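Local structure of metal transporter CNNM3 (Homo sapiens, 6DFD) at residues V43-Q48 with D188-K193; Q54-R59 with F135-V140; E71-H76 with L200-A205; Q85-D90 with H99-R104. The protein belongs to the CNNM family of metal transporters, in which the cyclic nucleotide-binding homology domain mediates dimerization and is required for magnesium efflux. The protein carries 6 engineered substitutions. All blocks are in the same frame, centred on the assembly; numbering follows the deposited sequence.

Overall arrangement
Contacts 1 and 2 are surface contacts on one four-stranded antiparallel sheet: contact 1 sets the loop leading into helix 47-60 against strand 189-195, and contact 2 sets the helix itself against residues 135-137, at the edge strand of the same sheet. Contact 3 joins two helices, 71-78 and 196-207, at a partly buried site; it meets contact 2 through a salt bridge from Arg-55 to Glu-71. Contact 4, also partly buried, lies on the other side of the chain's centre from contacts 2 and 3, and links an edge strand of each sheet. The chemistry changes accordingly: a methyl over an amide in contact 1, an aromatic T-shaped pair in contact 2, small aliphatic groups in contact 3, and a stacked, hydrogen-bonded histidine in contact 4.

Contact 1: V43-Q48 with D188-K193; sequences VTISPQ and DLQLIK
Ile-45 and Gln-190 reach for one another from opposite directions, and the meeting is between a methyl and an amide. The CD1 methyl of Ile-45 stands above the plane of the Gln-190 carboxamide, nearer the nitrogen end than the oxygen, with CD1 3.5 Å from NE2 of Gln-190. The same methyl is 3.9 Å from CG of Gln-190, and it therefore lies along the bent glutamine chain as well as over its end. That bend is at chi2 (66°), after a first torsion that sets CG opposite the backbone N; together they bring the amide to residues 43-45, and chi3 (39°) turns its face. Val-43 adds a looser touch at the oxygen end, its CG1 being 4.2 Å from OE1 of Gln-190. Both approaches are van der Waals contacts, made from above the amide plane. Gln-190 also packs on Glu-86 of the neighbouring strand, while Ile-45 leans on Asn-84 and on Leu-50 of helix 47-60, which begins two residues later. Just beyond Ile-45, Ser-46 takes the N-cap position: its OG lies 2.9 Å from OE1 of Gln-48, in the carbonyl plane, and also makes a weak bond to the backbone N of Leu-49. The arrangement is that of a capped helix start laid against an antiparallel sheet, here in the beta-barrel of a cyclic nucleotide-binding homology domain.

Contact 2: Q54-R59 with F135-V140; sequences QRFLSR and FTYYGV
Phe-56 leans from its helix onto Phe-135 and Tyr-137. From CB, with CG anti to the backbone N (chi1 177°), the ring is carried toward residues 135-137. CG lies 3.9 Å from CD2 of Phe-135, and the next atom on that side, CD2 of Phe-56, is 3.8 Å from the same CD2 of Phe-135. One rim atom of Phe-135 thus presses down over one face of Phe-56, offset from its middle. The result is a T-shaped pair, the edge of Phe-135 toward the face of Phe-56, with ring centroids 5.3 Å apart and planes at 89°. In the beta-barrel domain this pins helix 47-60 to the chain entering strand 137-138, Phe-56 also touching Leu-113 of the adjacent strand. A change to alanine at Phe-56 would probably leave the edge of Phe-135 without its aromatic face and open a gap beside Tyr-137. Farther out, CE2 of Phe-56 meets CD2 of Tyr-137 at 4.2 Å, that tyrosine atom lying at the edge of the Phe-56 ring, near its plane. At the tip, CZ of Phe-56 comes within 3.7 Å of the backbone O of Phe-135, which lies beyond the rim and off the ring plane, on the same side as CD2 of Phe-135.

Contact 3: E71-H76 with L200-A205; sequences EKVLLH and LNALMA. Engineered in segment 200-205: Met-204 (natural residue Leu).
A helix-helix packing joins helix 71-78, near its start, to the C-terminal helix 196-207, and it rests on Val-73 set against two alanines. The backbones approach closely, the CA atoms of Val-73 and Ala-202 being 6.7 Å apart, as small side chains allow. Val-73 does the touching with one branch, CG1, which stands anti to the backbone N (chi1 170°) and so extends from the helix toward its neighbour. This methyl lies 4.1 Å from CB of Ala-202 and 4.2 Å from CB of Ala-205, two methyls spaced three residues apart along one side of the second helix. It also comes within 3.6 Å of the carbonyl O of Ala-202, an oxygen that accepts a hydrogen bond from OG1 of Thr-206. Met-69 packs on Ala-202 as well, and Leu-74, next to Val-73, turns instead to helix 47-60, so that helix 71-78 touches both helices. Every touch between the two segments involves an apolar methyl of Val-73, and the one polar atom it meets has its own donor. The contact therefore depends on the fit of small aliphatic groups, with neither charge pairing nor hydrogen bonding between these two segments.

Contact 4: Q85-D90 with H99-R104; sequences QEVRFD and HYLYQR
The imidazole of His-99 carries the ring of Phe-89 over one face, in an offset stack with centroids 4.5 Å apart and planes at 21°. The overlap is at the rim: CD1 of Phe-89 sits 3.5 Å from CE1 of His-99. Near the imidazole plane, at its edge, the backbone of Asp-90 arrives as a donor, its N lying 3.0 Å from NE2 of His-99. This bond is almost straight (177°) though somewhat tilted from the ring plane. The other ring nitrogen, ND1, bonds to the carbonyl O of Arg-94, so both nitrogens are satisfied and the ring is fixed in rotation. With CG of Phe-89 opposite the backbone N (chi1 -175°), the phenyl group is brought over the imidazole face, the two side chains crossing at about a right angle. Val-87 completes the contact with separate branches: CG1 is 4.1 Å from CD2 of His-99, while CG2 meets CD2 of Leu-101 at 3.9 Å. Leu-101 and Tyr-102 both face Val-183, a classic beta bulge where the chain turns a corner. Replacing His-99 by an alanine would probably strip Asp-90 N and Arg-94 O of their hydrogen-bond partners and leave Phe-89 freer to turn. Accepting at NE2 while the other nitrogen faces a carbonyl is consistent with a neutral imidazole protonated at ND1, a bridge between two backbone groups of the connection between the strands.

Contact 1: V43-Q48 with D188-K193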
loop_
_atom_site.group_PDB
_atom_site.type_symbol
_atom_site.label_atom_id
_atom_site.label_comp_id
_atom_site.label_asym_id
_atom_site.label_seq_id
_atom_site.Cartn_x
_atom_site.Cartn_y
_atom_site.Cartn_z
ATOM N N VAL A 43 24.009 8.856 10.401
ATOM C CA VAL A 43 23.718 10.238 10.044
ATOM C C VAL A 43 22.741 10.830 11.050
ATOM O O VAL A 43 21.783 10.172 11.471
ATOM C CB VAL A 43 23.161 10.320 8.610
ATOM C CG1 VAL A 43 21.786 9.645 8.512
ATOM C CG2 VAL A 43 23.094 11.771 8.147
ATOM N N THR A 44 22.988 12.079 11.439
ATOM C CA THR A 44 22.062 12.815 12.286
ATOM C C THR A 44 20.875 13.268 11.446
ATOM O O THR A 44 21.045 13.997 10.461
ATOM C CB THR A 44 22.759 14.016 12.924
ATOM O OG1 THR A 44 24.033 13.612 13.445
ATOM C CG2 THR A 44 21.905 14.582 14.053
ATOM N N ILE A 45 19.678 12.815 11.823
ATOM C CA ILE A 45 18.454 13.247 11.162
ATOM C C ILE A 45 18.139 14.681 11.556
ATOM O O ILE A 45 18.304 15.077 12.715
ATOM C CB ILE A 45 17.289 12.311 11.530
ATOM C CG1 ILE A 45 17.645 10.855 11.207
ATOM C CG2 ILE A 45 16.008 12.730 10.808
ATOM C CD1 ILE A 45 18.108 10.617 9.773
ATOM N N SER A 46 17.658 15.459 10.597
ATOM C CA SER A 46 17.313 16.848 10.861
ATOM C C SER A 46 16.332 16.939 12.033
ATOM O O SER A 46 15.330 16.207 12.049
ATOM C CB SER A 46 16.701 17.465 9.599
ATOM O OG SER A 46 15.805 18.503 9.912
ATOM N N PRO A 47 16.568 17.820 13.016
ATOM C CA PRO A 47 15.623 17.924 14.148
ATOM C C PRO A 47 14.220 18.344 13.737
ATOM O O PRO A 47 13.236 17.913 14.357
ATOM C CB PRO A 47 16.267 18.986 15.056
ATOM C CG PRO A 47 17.686 19.103 14.606
ATOM C CD PRO A 47 17.720 18.730 13.166
ATOM N N GLN A 48 14.100 19.193 12.716
ATOM C CA GLN A 48 12.782 19.612 12.254
ATOM C C GLN A 48 12.049 18.472 11.555
ATOM O O GLN A 48 10.815 18.398 11.615
ATOM C CB GLN A 48 12.917 20.820 11.325
ATOM C CG GLN A 48 13.641 22.036 11.920
ATOM C CD GLN A 48 15.167 21.896 11.986
ATOM O OE1 GLN A 48 15.762 20.978 11.399
ATOM N NE2 GLN A 48 15.808 22.823 12.697
ATOM N N ASP A 188 17.431 2.985 -1.410
ATOM C CA ASP A 188 17.887 3.255 -0.052
ATOM C C ASP A 188 16.714 3.789 0.752
ATOM O O ASP A 188 15.927 4.595 0.252
ATOM C CB ASP A 188 19.009 4.285 -0.023
ATOM C CG ASP A 188 20.305 3.777 -0.620
ATOM O OD1 ASP A 188 20.496 2.548 -0.752
ATOM O OD2 ASP A 188 21.139 4.644 -0.931
ATOM N N LEU A 189 16.591 3.336 1.996
ATOM C CA LEU A 189 15.525 3.803 2.873
ATOM C C LEU A 189 16.114 4.478 4.099
ATOM O O LEU A 189 17.104 4.004 4.662
ATOM C CB LEU A 189 14.614 2.663 3.358
ATOM C CG LEU A 189 13.964 1.749 2.320
ATOM C CD1 LEU A 189 13.088 0.728 3.026
ATOM C CD2 LEU A 189 13.158 2.553 1.313
ATOM N N GLN A 190 15.473 5.568 4.525
ATOM C CA GLN A 190 15.675 6.120 5.857
ATOM C C GLN A 190 14.373 5.943 6.620
ATOM O O GLN A 190 13.313 6.376 6.145
ATOM C CB GLN A 190 16.085 7.594 5.810
ATOM C CG GLN A 190 16.590 8.132 7.146
ATOM C CD GLN A 190 17.893 7.481 7.591
ATOM O OE1 GLN A 190 18.781 7.214 6.780
ATOM N NE2 GLN A 190 18.007 7.215 8.888
ATOM N N LEU A 191 14.471 5.324 7.801
ATOM C CA LEU A 191 13.342 4.732 8.505
ATOM C C LEU A 191 13.298 5.164 9.961
ATOM O O LEU A 191 14.335 5.344 10.610
ATOM C CB LEU A 191 13.423 3.190 8.505
ATOM C CG LEU A 191 13.473 2.454 7.170
ATOM C CD1 LEU A 191 13.537 0.975 7.431
ATOM C CD2 LEU A 191 12.274 2.797 6.313
ATOM N N ILE A 192 12.071 5.267 10.470
ATOM C CA ILE A 192 11.768 5.220 11.898
ATOM C C ILE A 192 11.317 3.800 12.212
ATOM O O ILE A 192 10.387 3.291 11.579
ATOM C CB ILE A 192 10.673 6.240 12.263
ATOM C CG1 ILE A 192 11.191 7.666 12.060
ATOM C CG2 ILE A 192 10.160 6.029 13.691
ATOM C CD1 ILE A 192 12.410 8.030 12.932
ATOM N N LYS A 193 11.980 3.150 13.168
ATOM C CA LYS A 193 11.642 1.794 13.586
ATOM C C LYS A 193 11.389 1.778 15.084
ATOM O O LYS A 193 12.300 2.060 15.874
ATOM C CB LYS A 193 12.762 0.814 13.253
ATOM C CG LYS A 193 12.427 -0.634 13.565
ATOM C CD LYS A 193 13.672 -1.519 13.484
ATOM C CE LYS A 193 13.319 -2.978 13.232
ATOM N NZ LYS A 193 14.533 -3.840 13.065
#

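Contact 2: Q54-R59 with F135-V140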
loop_
_atom_site.group_PDB
_atom_site.type_symbol
_atom_site.label_atom_id
_atom_site.label_comp_id
_atom_site.label_asym_id
_atom_site.label_seq_id
_atom_site.Cartn_x
_atom_site.Cartn_y
_atom_site.Cartn_z
ATOM N N GLN A 54 7.026 13.463 14.514
ATOM C CA GLN A 54 6.260 13.351 15.754
ATOM C C GLN A 54 4.862 13.925 15.582
ATOM O O GLN A 54 3.874 13.263 15.915
ATOM C CB GLN A 54 6.993 14.050 16.896
ATOM C CG GLN A 54 6.221 14.045 18.206
ATOM C CD GLN A 54 5.421 15.293 18.371
ATOM O OE1 GLN A 54 5.979 16.385 18.451
ATOM N NE2 GLN A 54 4.102 15.157 18.398
ATOM N N ARG A 55 4.748 15.150 15.046
ATOM C CA ARG A 55 3.418 15.731 14.854
ATOM C C ARG A 55 2.558 14.835 13.976
ATOM O O ARG A 55 1.363 14.640 14.233
ATOM C CB ARG A 55 3.508 17.115 14.206
ATOM C CG ARG A 55 4.388 18.130 14.892
ATOM C CD ARG A 55 3.979 18.360 16.305
ATOM N NE ARG A 55 4.543 19.607 16.818
ATOM C CZ ARG A 55 4.695 19.873 18.108
ATOM N NH1 ARG A 55 4.337 18.975 19.018
ATOM N NH2 ARG A 55 5.206 21.037 18.491
ATOM N N PHE A 56 3.148 14.313 12.903
ATOM C CA PHE A 56 2.408 13.449 11.996
ATOM C C PHE A 56 1.868 12.232 12.724
ATOM O O PHE A 56 0.681 11.918 12.628
ATOM C CB PHE A 56 3.319 13.016 10.848
ATOM C CG PHE A 56 2.678 12.051 9.892
ATOM C CD1 PHE A 56 1.811 12.497 8.917
ATOM C CD2 PHE A 56 2.955 10.702 9.959
ATOM C CE1 PHE A 56 1.231 11.608 8.020
ATOM C CE2 PHE A 56 2.372 9.808 9.066
ATOM C CZ PHE A 56 1.519 10.265 8.095
ATOM N N LEU A 57 2.738 11.518 13.438
ATOM C CA LEU A 57 2.298 10.306 14.115
ATOM C C LEU A 57 1.241 10.624 15.160
ATOM O O LEU A 57 0.227 9.928 15.255
ATOM C CB LEU A 57 3.482 9.599 14.760
ATOM C CG LEU A 57 4.498 8.972 13.806
ATOM C CD1 LEU A 57 5.631 8.399 14.625
ATOM C CD2 LEU A 57 3.843 7.890 12.957
ATOM N N SER A 58 1.460 11.678 15.952
ATOM C CA SER A 58 0.496 12.033 16.989
ATOM C C SER A 58 -0.870 12.339 16.399
ATOM O O SER A 58 -1.900 12.088 17.045
ATOM C CB SER A 58 0.994 13.241 17.788
ATOM O OG SER A 58 2.217 12.953 18.442
ATOM N N ARG A 59 -0.910 12.894 15.181
ATOM C CA ARG A 59 -2.203 13.217 14.586
ATOM C C ARG A 59 -2.830 12.021 13.878
ATOM O O ARG A 59 -4.048 11.850 13.918
ATOM C CB ARG A 59 -2.058 14.370 13.594
ATOM C CG ARG A 59 -3.319 14.658 12.787
ATOM C CD ARG A 59 -4.310 15.452 13.602
ATOM N NE ARG A 59 -4.041 16.862 13.381
ATOM C CZ ARG A 59 -4.661 17.620 12.484
ATOM N NH1 ARG A 59 -5.643 17.136 11.733
ATOM N NH2 ARG A 59 -4.298 18.880 12.353
ATOM N N PHE A 135 6.633 8.569 4.321
ATOM C CA PHE A 135 5.627 8.783 5.355
ATOM C C PHE A 135 4.480 7.787 5.255
ATOM O O PHE A 135 3.452 7.949 5.934
ATOM C CB PHE A 135 5.153 10.245 5.376
ATOM C CG PHE A 135 6.053 11.121 6.219
ATOM C CD1 PHE A 135 7.286 11.532 5.744
ATOM C CD2 PHE A 135 5.715 11.441 7.524
ATOM C CE1 PHE A 135 8.147 12.288 6.535
ATOM C CE2 PHE A 135 6.572 12.197 8.316
ATOM C CZ PHE A 135 7.780 12.623 7.822
ATOM N N THR A 136 4.651 6.713 4.485
ATOM C CA THR A 136 3.829 5.535 4.687
ATOM C C THR A 136 4.386 4.754 5.872
ATOM O O THR A 136 5.560 4.883 6.224
ATOM C CB THR A 136 3.778 4.672 3.425
ATOM O OG1 THR A 136 5.095 4.244 3.067
ATOM C CG2 THR A 136 3.158 5.468 2.275
ATOM N N TYR A 137 3.520 3.989 6.538
ATOM C CA TYR A 137 3.938 3.291 7.746
ATOM C C TYR A 137 3.257 1.934 7.838
ATOM O O TYR A 137 2.243 1.677 7.187
ATOM C CB TYR A 137 3.643 4.119 8.997
ATOM C CG TYR A 137 2.193 4.495 9.121
ATOM C CD1 TYR A 137 1.282 3.633 9.703
ATOM C CD2 TYR A 137 1.733 5.714 8.640
ATOM C CE1 TYR A 137 -0.058 3.983 9.824
ATOM C CE2 TYR A 137 0.401 6.068 8.753
ATOM C CZ TYR A 137 -0.486 5.198 9.344
ATOM O OH TYR A 137 -1.811 5.544 9.457
ATOM N N TYR A 138 3.841 1.071 8.671
ATOM C CA TYR A 138 3.545 -0.355 8.695
ATOM C C TYR A 138 3.732 -0.861 10.113
ATOM O O TYR A 138 4.455 -0.265 10.912
ATOM C CB TYR A 138 4.467 -1.150 7.748
ATOM C CG TYR A 138 4.544 -0.500 6.396
ATOM C CD1 TYR A 138 3.643 -0.831 5.396
ATOM C CD2 TYR A 138 5.460 0.511 6.148
ATOM C CE1 TYR A 138 3.670 -0.191 4.170
ATOM C CE2 TYR A 138 5.492 1.160 4.931
ATOM C CZ TYR A 138 4.591 0.802 3.945
ATOM O OH TYR A 138 4.604 1.449 2.723
ATOM N N GLY A 139 3.079 -1.980 10.406
ATOM C CA GLY A 139 3.351 -2.710 11.629
ATOM C C GLY A 139 2.720 -2.135 12.874
ATOM O O GLY A 139 3.195 -2.422 13.973
ATOM N N VAL A 140 1.662 -1.330 12.740
ATOM C CA VAL A 140 0.979 -0.797 13.922
ATOM C C VAL A 140 0.511 -1.929 14.823
ATOM O O VAL A 140 0.585 -1.834 16.055
ATOM C CB VAL A 140 -0.195 0.107 13.495
ATOM C CG1 VAL A 140 -1.105 0.430 14.676
ATOM C CG2 VAL A 140 0.335 1.393 12.879
#

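Contact 3: E71-H76 with L200-A205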
loop_
_atom_site.group_PDB
_atom_site.type_symbol
_atom_site.label_atom_id
_atom_site.label_comp_id
_atom_site.label_asym_id
_atom_site.label_seq_id
_atom_site.Cartn_x
_atom_site.Cartn_y
_atom_site.Cartn_z
ATOM N N GLU A 71 3.256 13.943 23.401
ATOM C CA GLU A 71 4.030 14.376 22.248
ATOM C C GLU A 71 5.496 14.532 22.614
ATOM O O GLU A 71 6.381 14.243 21.806
ATOM C CB GLU A 71 3.455 15.686 21.710
ATOM C CG GLU A 71 2.075 15.526 21.134
ATOM C CD GLU A 71 1.652 16.724 20.315
ATOM O OE1 GLU A 71 0.772 17.475 20.768
ATOM O OE2 GLU A 71 2.208 16.933 19.211
ATOM N N LYS A 72 5.771 14.966 23.842
ATOM C CA LYS A 72 7.153 15.129 24.279
ATOM C C LYS A 72 7.864 13.786 24.367
ATOM O O LYS A 72 9.021 13.653 23.944
ATOM C CB LYS A 72 7.172 15.845 25.632
ATOM C CG LYS A 72 8.547 16.061 26.242
ATOM C CD LYS A 72 8.428 16.305 27.742
ATOM C CE LYS A 72 9.563 17.164 28.273
ATOM N NZ LYS A 72 10.902 16.648 27.877
ATOM N N VAL A 73 7.193 12.781 24.933
ATOM C CA VAL A 73 7.792 11.455 25.056
ATOM C C VAL A 73 8.010 10.854 23.675
ATOM O O VAL A 73 9.049 10.242 23.397
ATOM C CB VAL A 73 6.898 10.556 25.928
ATOM C CG1 VAL A 73 7.358 9.100 25.867
ATOM C CG2 VAL A 73 6.913 11.049 27.359
ATOM N N LEU A 74 7.043 11.039 22.778
ATOM C CA LEU A 74 7.201 10.514 21.427
ATOM C C LEU A 74 8.385 11.160 20.729
ATOM O O LEU A 74 9.183 10.475 20.071
ATOM C CB LEU A 74 5.925 10.738 20.620
ATOM C CG LEU A 74 5.994 10.222 19.170
ATOM C CD1 LEU A 74 6.373 8.741 19.120
ATOM C CD2 LEU A 74 4.652 10.448 18.492
ATOM N N LEU A 75 8.517 12.485 20.841
ATOM C CA LEU A 75 9.645 13.132 20.179
ATOM C C LEU A 75 10.956 12.599 20.736
ATOM O O LEU A 75 11.879 12.268 19.980
ATOM C CB LEU A 75 9.561 14.650 20.336
ATOM C CG LEU A 75 10.673 15.437 19.627
ATOM C CD1 LEU A 75 10.645 15.209 18.126
ATOM C CD2 LEU A 75 10.551 16.916 19.940
ATOM N N HIS A 76 11.039 12.467 22.061
ATOM C CA HIS A 76 12.235 11.896 22.670
ATOM C C HIS A 76 12.521 10.494 22.136
ATOM O O HIS A 76 13.681 10.137 21.901
ATOM C CB HIS A 76 12.069 11.881 24.188
ATOM C CG HIS A 76 13.265 11.375 24.927
ATOM N ND1 HIS A 76 13.218 10.266 25.746
ATOM C CD2 HIS A 76 14.538 11.833 24.987
ATOM C CE1 HIS A 76 14.412 10.059 26.273
ATOM N NE2 HIS A 76 15.231 10.996 25.829
ATOM N N LEU A 200 6.091 0.155 24.442
ATOM C CA LEU A 200 5.542 -0.043 25.783
ATOM C C LEU A 200 6.373 0.683 26.836
ATOM O O LEU A 200 5.824 1.239 27.800
ATOM C CB LEU A 200 5.463 -1.538 26.094
ATOM C CG LEU A 200 4.608 -2.363 25.127
ATOM C CD1 LEU A 200 4.704 -3.845 25.454
ATOM C CD2 LEU A 200 3.153 -1.911 25.133
ATOM N N ASN A 201 7.700 0.678 26.678
ATOM C CA ASN A 201 8.545 1.456 27.578
ATOM C C ASN A 201 8.184 2.929 27.513
ATOM O O ASN A 201 8.138 3.612 28.543
ATOM C CB ASN A 201 10.020 1.256 27.231
ATOM C CG ASN A 201 10.546 -0.093 27.680
ATOM O OD1 ASN A 201 10.120 -0.625 28.705
ATOM N ND2 ASN A 201 11.475 -0.654 26.915
ATOM N N ALA A 202 7.923 3.435 26.306
ATOM C CA ALA A 202 7.518 4.827 26.158
ATOM C C ALA A 202 6.163 5.083 26.804
ATOM O O ALA A 202 5.947 6.144 27.398
ATOM C CB ALA A 202 7.493 5.213 24.678
ATOM N N LEU A 203 5.231 4.131 26.706
ATOM C CA LEU A 203 3.954 4.305 27.389
ATOM C C LEU A 203 4.160 4.409 28.890
ATOM O O LEU A 203 3.473 5.185 29.565
ATOM C CB LEU A 203 3.003 3.152 27.080
ATOM C CG LEU A 203 2.408 3.037 25.679
ATOM C CD1 LEU A 203 1.385 1.923 25.681
ATOM C CD2 LEU A 203 1.773 4.342 25.224
HETATM N N MSE A 204 5.091 3.633 29.436
HETATM C CA MSE A 204 5.358 3.726 30.869
HETATM C C MSE A 204 6.051 5.063 31.193
HETATM O O MSE A 204 5.816 5.656 32.249
HETATM C CB MSE A 204 6.198 2.538 31.333
HETATM C CG MSE A 204 5.516 1.179 31.135
HETATM SE SE MSE A 204 3.942 0.902 32.268
HETATM C CE MSE A 204 2.524 1.489 31.065
ATOM N N ALA A 205 6.886 5.552 30.269
ATOM C CA ALA A 205 7.538 6.845 30.470
ATOM C C ALA A 205 6.521 7.980 30.489
ATOM O O ALA A 205 6.648 8.923 31.281
ATOM C CB ALA A 205 8.585 7.088 29.381
#

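Contact 4: Q85-D90 with H99-R104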
loop_
_atom_site.group_PDB
_atom_site.type_symbol
_atom_site.label_atom_id
_atom_site.label_comp_id
_atom_site.label_asym_id
_atom_site.label_seq_id
_atom_site.Cartn_x
_atom_site.Cartn_y
_atom_site.Cartn_z
ATOM N N GLN A 85 16.926 4.177 11.532
ATOM C CA GLN A 85 17.567 3.067 10.845
ATOM C C GLN A 85 17.584 3.348 9.352
ATOM O O GLN A 85 16.909 4.245 8.856
ATOM C CB GLN A 85 16.851 1.739 11.122
ATOM C CG GLN A 85 16.739 1.365 12.605
ATOM C CD GLN A 85 17.971 0.680 13.157
ATOM O OE1 GLN A 85 18.987 0.539 12.472
ATOM N NE2 GLN A 85 17.884 0.235 14.406
ATOM N N GLU A 86 18.370 2.567 8.631
ATOM C CA GLU A 86 18.437 2.695 7.190
ATOM C C GLU A 86 18.370 1.316 6.563
ATOM O O GLU A 86 18.629 0.296 7.209
ATOM C CB GLU A 86 19.724 3.402 6.747
ATOM C CG GLU A 86 20.991 2.630 7.105
ATOM C CD GLU A 86 22.243 3.215 6.472
ATOM O OE1 GLU A 86 22.115 4.026 5.530
ATOM O OE2 GLU A 86 23.353 2.862 6.920
ATOM N N VAL A 87 18.033 1.305 5.284
ATOM C CA VAL A 87 18.275 0.162 4.425
ATOM C C VAL A 87 19.201 0.660 3.335
ATOM O O VAL A 87 18.886 1.642 2.650
ATOM C CB VAL A 87 16.975 -0.421 3.847
ATOM C CG1 VAL A 87 17.275 -1.472 2.780
ATOM C CG2 VAL A 87 16.141 -1.038 4.961
ATOM N N ARG A 88 20.361 0.028 3.222
ATOM C CA ARG A 88 21.286 0.280 2.129
ATOM C C ARG A 88 20.873 -0.624 0.981
ATOM O O ARG A 88 20.949 -1.853 1.088
ATOM C CB ARG A 88 22.718 0.005 2.568
ATOM C CG ARG A 88 23.140 0.839 3.747
ATOM C CD ARG A 88 24.645 0.926 3.807
ATOM N NE ARG A 88 25.176 1.582 2.615
ATOM C CZ ARG A 88 26.461 1.594 2.280
ATOM N NH1 ARG A 88 27.353 0.981 3.049
ATOM N NH2 ARG A 88 26.850 2.215 1.174
ATOM N N PHE A 89 20.408 -0.024 -0.104
ATOM C CA PHE A 89 19.838 -0.801 -1.186
ATOM C C PHE A 89 20.948 -1.316 -2.097
ATOM O O PHE A 89 21.788 -0.543 -2.570
ATOM C CB PHE A 89 18.837 0.046 -1.968
ATOM C CG PHE A 89 18.112 -0.718 -3.017
ATOM C CD1 PHE A 89 17.128 -1.616 -2.668
ATOM C CD2 PHE A 89 18.428 -0.559 -4.352
ATOM C CE1 PHE A 89 16.463 -2.339 -3.636
ATOM C CE2 PHE A 89 17.764 -1.281 -5.319
ATOM C CZ PHE A 89 16.779 -2.169 -4.959
ATOM N N ASP A 90 20.960 -2.626 -2.321
ATOM C CA ASP A 90 21.972 -3.292 -3.147
ATOM C C ASP A 90 21.364 -3.504 -4.528
ATOM O O ASP A 90 20.619 -4.461 -4.754
ATOM C CB ASP A 90 22.404 -4.611 -2.513
ATOM C CG ASP A 90 23.474 -5.332 -3.316
ATOM O OD1 ASP A 90 23.794 -4.895 -4.439
ATOM O OD2 ASP A 90 23.989 -6.349 -2.809
ATOM N N HIS A 99 16.642 -6.179 2.361
ATOM C CA HIS A 99 15.682 -5.273 1.744
ATOM C C HIS A 99 14.264 -5.456 2.268
ATOM O O HIS A 99 13.415 -4.581 2.049
ATOM C CB HIS A 99 15.668 -5.473 0.227
ATOM C CG HIS A 99 16.936 -5.068 -0.440
ATOM N ND1 HIS A 99 17.194 -5.328 -1.766
ATOM C CD2 HIS A 99 18.018 -4.408 0.032
ATOM C CE1 HIS A 99 18.388 -4.860 -2.080
ATOM N NE2 HIS A 99 18.907 -4.293 -1.005
ATOM N N TYR A 100 13.980 -6.561 2.947
ATOM C CA TYR A 100 12.622 -6.852 3.389
ATOM C C TYR A 100 12.395 -6.274 4.778
ATOM O O TYR A 100 13.117 -6.607 5.724
ATOM C CB TYR A 100 12.352 -8.355 3.389
ATOM C CG TYR A 100 12.246 -8.901 1.990
ATOM C CD1 TYR A 100 13.379 -9.248 1.286
ATOM C CD2 TYR A 100 11.012 -9.033 1.363
ATOM C CE1 TYR A 100 13.299 -9.734 -0.006
ATOM C CE2 TYR A 100 10.921 -9.518 0.069
ATOM C CZ TYR A 100 12.068 -9.866 -0.607
ATOM O OH TYR A 100 11.993 -10.352 -1.892
ATOM N N LEU A 101 11.384 -5.421 4.893
ATOM C CA LEU A 101 10.958 -4.887 6.180
ATOM C C LEU A 101 9.912 -5.771 6.844
ATOM O O LEU A 101 9.895 -5.904 8.076
ATOM C CB LEU A 101 10.396 -3.478 5.992
ATOM C CG LEU A 101 11.291 -2.457 5.285
ATOM C CD1 LEU A 101 10.602 -1.092 5.251
ATOM C CD2 LEU A 101 12.652 -2.364 5.960
ATOM N N TYR A 102 9.039 -6.378 6.042
ATOM C CA TYR A 102 8.022 -7.294 6.523
ATOM C C TYR A 102 7.880 -8.431 5.527
ATOM O O TYR A 102 8.069 -8.245 4.322
ATOM C CB TYR A 102 6.671 -6.602 6.702
ATOM C CG TYR A 102 6.715 -5.508 7.733
ATOM C CD1 TYR A 102 6.456 -5.781 9.066
ATOM C CD2 TYR A 102 7.032 -4.206 7.375
ATOM C CE1 TYR A 102 6.498 -4.781 10.021
ATOM C CE2 TYR A 102 7.079 -3.197 8.321
ATOM C CZ TYR A 102 6.810 -3.498 9.645
ATOM O OH TYR A 102 6.857 -2.512 10.604
ATOM N N GLN A 103 7.542 -9.610 6.040
ATOM C CA GLN A 103 7.316 -10.766 5.188
ATOM C C GLN A 103 6.062 -11.480 5.657
ATOM O O GLN A 103 5.920 -11.763 6.852
ATOM C CB GLN A 103 8.521 -11.704 5.211
ATOM C CG GLN A 103 9.784 -11.032 4.711
ATOM C CD GLN A 103 11.011 -11.877 4.920
ATOM O OE1 GLN A 103 11.868 -11.557 5.746
ATOM N NE2 GLN A 103 11.104 -12.968 4.175
ATOM N N ARG A 104 5.150 -11.738 4.718
ATOM C CA ARG A 104 3.916 -12.455 5.009
ATOM C C ARG A 104 4.172 -13.596 5.977
ATOM O O ARG A 104 5.127 -14.360 5.820
ATOM C CB ARG A 104 3.303 -13.020 3.728
ATOM C CG ARG A 104 2.519 -12.047 2.884
ATOM C CD ARG A 104 1.684 -12.823 1.871
ATOM N NE ARG A 104 0.287 -12.912 2.283
ATOM C CZ ARG A 104 -0.675 -12.083 1.884
ATOM N NH1 ARG A 104 -0.411 -11.086 1.043
ATOM N NH2 ARG A 104 -1.911 -12.255 2.331
#